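PDB 3ROT: ABC sugar transporter, periplasmic sugar binding protein from Legionella pneumophila subsp. pneumophila, which probably binds a carbohydrate in the periplasm and hands it to an ABC transporter for uptake, as related solute-binding proteins do. Local coordinates for residues A[201-204]-A[205-208]; A[230-233]-A[234-238]. All coordinates share one frame; numbering follows the deposited sequence.

Interaction 1 of 2, residues A[201-204]-A[205-208]; sequences DPLG and QMLL
The last two turns of helix 197-208 are held together here, with Leu203 set against Met206 and Leu207 one turn on. Met206 is selenomethionine; its chain bends at the selenium (chi3 -69°), which brings CE back to 3.8 Å from CD1 of Leu203, and the two side chains meet at about a right angle. With chi1 at 168°, Leu203 lays CG beside its own carbonyl carbon, on the side of Leu207, whose CD1 lies 4.2 Å from that CG. Strand 191-194, a member of the parallel sheet of one lobe of the periplasmic binding protein fold, leads into this helix, and Leu203 packs on Ile192 and Cys194 of that strand, while Met206 lies against Gln176 and Lys180 of helix 172-185. In the backbone, Leu207 N donates to Leu203 O at 3.2 Å, in the carbonyl plane, and Gln205 N reaches Asp201 O at 3.1 Å. The bond from Leu208 N to Gly204 O, also 3.1 Å, is weak. That same Gly204 O has CG of Leu208 only 3.2 Å away, a close fit of leucine branch against peptide oxygen. Pro202 brings no N-H to the turn before, and the helix kinks there. Gln205 extends its chain away from the turn; OE1 is bonded to Thr19 OG1 and NE2 to Pro16 O, both of the second subunit, with OE1 also taking a bond from Gln176 of its own chain.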
# COMPACT_ATOMS: atom_id res chain seq x y z
N ASP A 201 4.83 4.68 -6.12
CA ASP A 201 4.07 5.37 -5.07
C ASP A 201 4.91 6.28 -4.17
O ASP A 201 4.66 7.49 -4.07
CB ASP A 201 3.30 4.39 -4.18
CG ASP A 201 2.20 3.68 -4.92
OD1 ASP A 201 1.50 4.33 -5.74
OD2 ASP A 201 2.01 2.47 -4.66
N PRO A 202 5.90 5.70 -3.46
CA PRO A 202 6.72 6.56 -2.59
C PRO A 202 7.45 7.65 -3.37
O PRO A 202 7.66 8.75 -2.86
CB PRO A 202 7.65 5.57 -1.89
CG PRO A 202 7.71 4.43 -2.81
CD PRO A 202 6.31 4.29 -3.32
N LEU A 203 7.82 7.36 -4.62
CA LEU A 203 8.48 8.36 -5.45
C LEU A 203 7.46 9.46 -5.80
O LEU A 203 7.76 10.65 -5.72
CB LEU A 203 9.03 7.73 -6.73
CG LEU A 203 9.49 8.72 -7.81
CD1 LEU A 203 10.55 9.65 -7.24
CD2 LEU A 203 10.02 7.96 -9.03
N GLY A 204 6.25 9.04 -6.16
CA GLY A 204 5.21 10.01 -6.51
C GLY A 204 4.85 10.99 -5.40
O GLY A 204 4.40 12.11 -5.66
N GLN A 205 5.02 10.57 -4.15
CA GLN A 205 4.70 11.46 -3.05
C GLN A 205 5.67 12.63 -3.03
O GLN A 205 5.29 13.76 -2.73
CB GLN A 205 4.74 10.69 -1.73
CG GLN A 205 4.19 11.47 -0.56
CD GLN A 205 4.11 10.64 0.70
OE1 GLN A 205 5.11 10.03 1.12
NE2 GLN A 205 2.93 10.59 1.31
N MSE A 206 6.93 12.36 -3.36
CA MSE A 206 7.95 13.42 -3.40
C MSE A 206 7.73 14.34 -4.60
O MSE A 206 7.95 15.56 -4.51
CB MSE A 206 9.35 12.81 -3.47
CG MSE A 206 9.65 11.83 -2.36
SE MSE A 206 11.57 11.49 -2.13
CE MSE A 206 11.90 10.54 -3.77
N LEU A 207 7.29 13.77 -5.72
CA LEU A 207 7.03 14.55 -6.93
C LEU A 207 5.85 15.50 -6.71
O LEU A 207 5.76 16.54 -7.35
CB LEU A 207 6.70 13.62 -8.11
CG LEU A 207 7.78 12.64 -8.56
CD1 LEU A 207 7.15 11.68 -9.58
CD2 LEU A 207 8.98 13.38 -9.17
N LEU A 208 4.96 15.12 -5.80
CA LEU A 208 3.78 15.94 -5.48
C LEU A 208 4.09 17.02 -4.44
O LEU A 208 3.41 18.05 -4.38
CB LEU A 208 2.64 15.04 -4.98
CG LEU A 208 1.90 14.14 -5.99
CD1 LEU A 208 1.02 13.13 -5.24
CD2 LEU A 208 1.05 15.00 -6.91

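Interaction 2 of 2, residues A[230-233]-A[234-238]; sequences TVSL and IHKKL
Leu233 and Leu238 meet across the C-terminal end of helix 228-235, where a Schellman motif turns the chain toward strand 241-243. In the backbone, Leu238 N donates to Leu233 O at 2.9 Å, nearly straight in line with the carbonyl, and Lys237 N bonds Ile234 O at 2.9 Å; Lys237 makes the reversal with a positive phi of 61°. Lys236 N is shared, bonding Ser232 O at 3.1 Å and Leu233 O more weakly. One turn back, His235 N donates to Val231 O at 3.1 Å.

Among the apolar groups, CD2 of Leu233 touches CD1 of Leu238 at 3.7 Å, bridging the turn on the side that faces Leu208 of helix 197-208.

Val231 O sits 3.3 Å above one face of the His235 ring, displaced toward its rim. The two side chains run side by side, and methyl CG1, anti to the valine N (chi1 172°), lies alongside the far end of the imidazole, 3.6 Å from both NE2 and CE1.

Lys237 N, the usual helical partner of Leu233 O, lies near it but at a poor angle; Leu238 N, with the weak bond from Lys236 N, satisfies that oxygen instead, and the leucine pair closes hydrophobically over the same reversal.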
# COMPACT_ATOMS: atom_id res chain seq x y z
N THR A 230 -1.02 5.90 -10.14
CA THR A 230 -0.19 6.03 -11.33
C THR A 230 -0.95 6.87 -12.37
O THR A 230 -0.38 7.76 -13.01
CB THR A 230 0.15 4.65 -11.94
OG1 THR A 230 0.82 3.85 -10.95
CG2 THR A 230 1.05 4.79 -13.17
N VAL A 231 -2.24 6.59 -12.53
CA VAL A 231 -3.07 7.32 -13.48
C VAL A 231 -3.16 8.79 -13.07
O VAL A 231 -3.13 9.69 -13.92
CB VAL A 231 -4.50 6.70 -13.53
CG1 VAL A 231 -5.42 7.58 -14.36
CG2 VAL A 231 -4.43 5.31 -14.13
N SER A 232 -3.26 9.04 -11.78
CA SER A 232 -3.34 10.41 -11.30
C SER A 232 -2.05 11.16 -11.61
O SER A 232 -2.09 12.30 -12.05
CB SER A 232 -3.60 10.44 -9.79
OG SER A 232 -3.71 11.78 -9.36
N LEU A 233 -0.92 10.51 -11.38
CA LEU A 233 0.37 11.13 -11.64
C LEU A 233 0.55 11.39 -13.13
O LEU A 233 1.21 12.36 -13.52
CB LEU A 233 1.50 10.25 -11.09
CG LEU A 233 1.55 10.20 -9.56
CD1 LEU A 233 2.37 9.00 -9.12
CD2 LEU A 233 2.14 11.50 -9.00
N ILE A 234 -0.04 10.54 -13.96
CA ILE A 234 0.06 10.74 -15.40
C ILE A 234 -0.70 12.02 -15.78
O ILE A 234 -0.20 12.86 -16.54
CB ILE A 234 -0.54 9.55 -16.19
CG1 ILE A 234 0.38 8.34 -16.10
CG2 ILE A 234 -0.71 9.94 -17.64
CD1 ILE A 234 -0.20 7.08 -16.73
N HIS A 235 -1.91 12.17 -15.25
CA HIS A 235 -2.74 13.34 -15.52
C HIS A 235 -2.08 14.64 -15.06
O HIS A 235 -2.30 15.69 -15.65
CB HIS A 235 -4.11 13.20 -14.84
CG HIS A 235 -4.95 12.09 -15.40
ND1 HIS A 235 -6.20 11.77 -14.89
CD2 HIS A 235 -4.72 11.22 -16.41
CE1 HIS A 235 -6.70 10.75 -15.57
NE2 HIS A 235 -5.83 10.39 -16.50
N LYS A 236 -1.26 14.56 -14.02
CA LYS A 236 -0.55 15.73 -13.50
C LYS A 236 0.79 15.95 -14.21
O LYS A 236 1.54 16.86 -13.85
CB LYS A 236 -0.30 15.58 -12.01
CG LYS A 236 -1.55 15.51 -11.16
CD LYS A 236 -1.20 15.29 -9.70
CE LYS A 236 -2.44 15.38 -8.84
NZ LYS A 236 -3.07 16.73 -8.96
N LYS A 237 1.07 15.12 -15.20
CA LYS A 237 2.32 15.20 -15.96
C LYS A 237 3.57 14.99 -15.11
O LYS A 237 4.64 15.55 -15.40
CB LYS A 237 2.42 16.52 -16.73
CG LYS A 237 1.40 16.66 -17.85
CD LYS A 237 1.65 17.90 -18.69
CE LYS A 237 0.59 18.07 -19.77
NZ LYS A 237 0.48 16.87 -20.65
N LEU A 238 3.45 14.17 -14.07
CA LEU A 238 4.59 13.88 -13.22
C LEU A 238 5.20 12.55 -13.64
O LEU A 238 6.30 12.19 -13.22
CB LEU A 238 4.15 13.84 -11.75
CG LEU A 238 3.68 15.17 -11.17
CD1 LEU A 238 3.19 14.97 -9.73
CD2 LEU A 238 4.82 16.18 -11.20

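How the interactions relate
Interactions 1 and 2 lie in two neighbouring helices, 197-208 and 228-235, of one lobe, their centres about 11 Å apart, and they pack directly on each other. CD2 of Leu208 sits 3.5 Å from CD1 of Leu238 and 3.6 Å from CD of Lys236, while Leu233 CD1 approaches Gly204 CA at 4.0 Å, where the glycine leaves the helix surface low. Residues 201-208 are mostly buried, and their side chains are largely apolar; residues 230-238 are more mixed, with Leu233 buried, Leu238 partly covered, and histidine and lysines outside. Both reach the second subunit: interaction 1 through packing of Leu208 on its Pro228 beside the polar link, interaction 2 through packing of Ser232 on its counterpart.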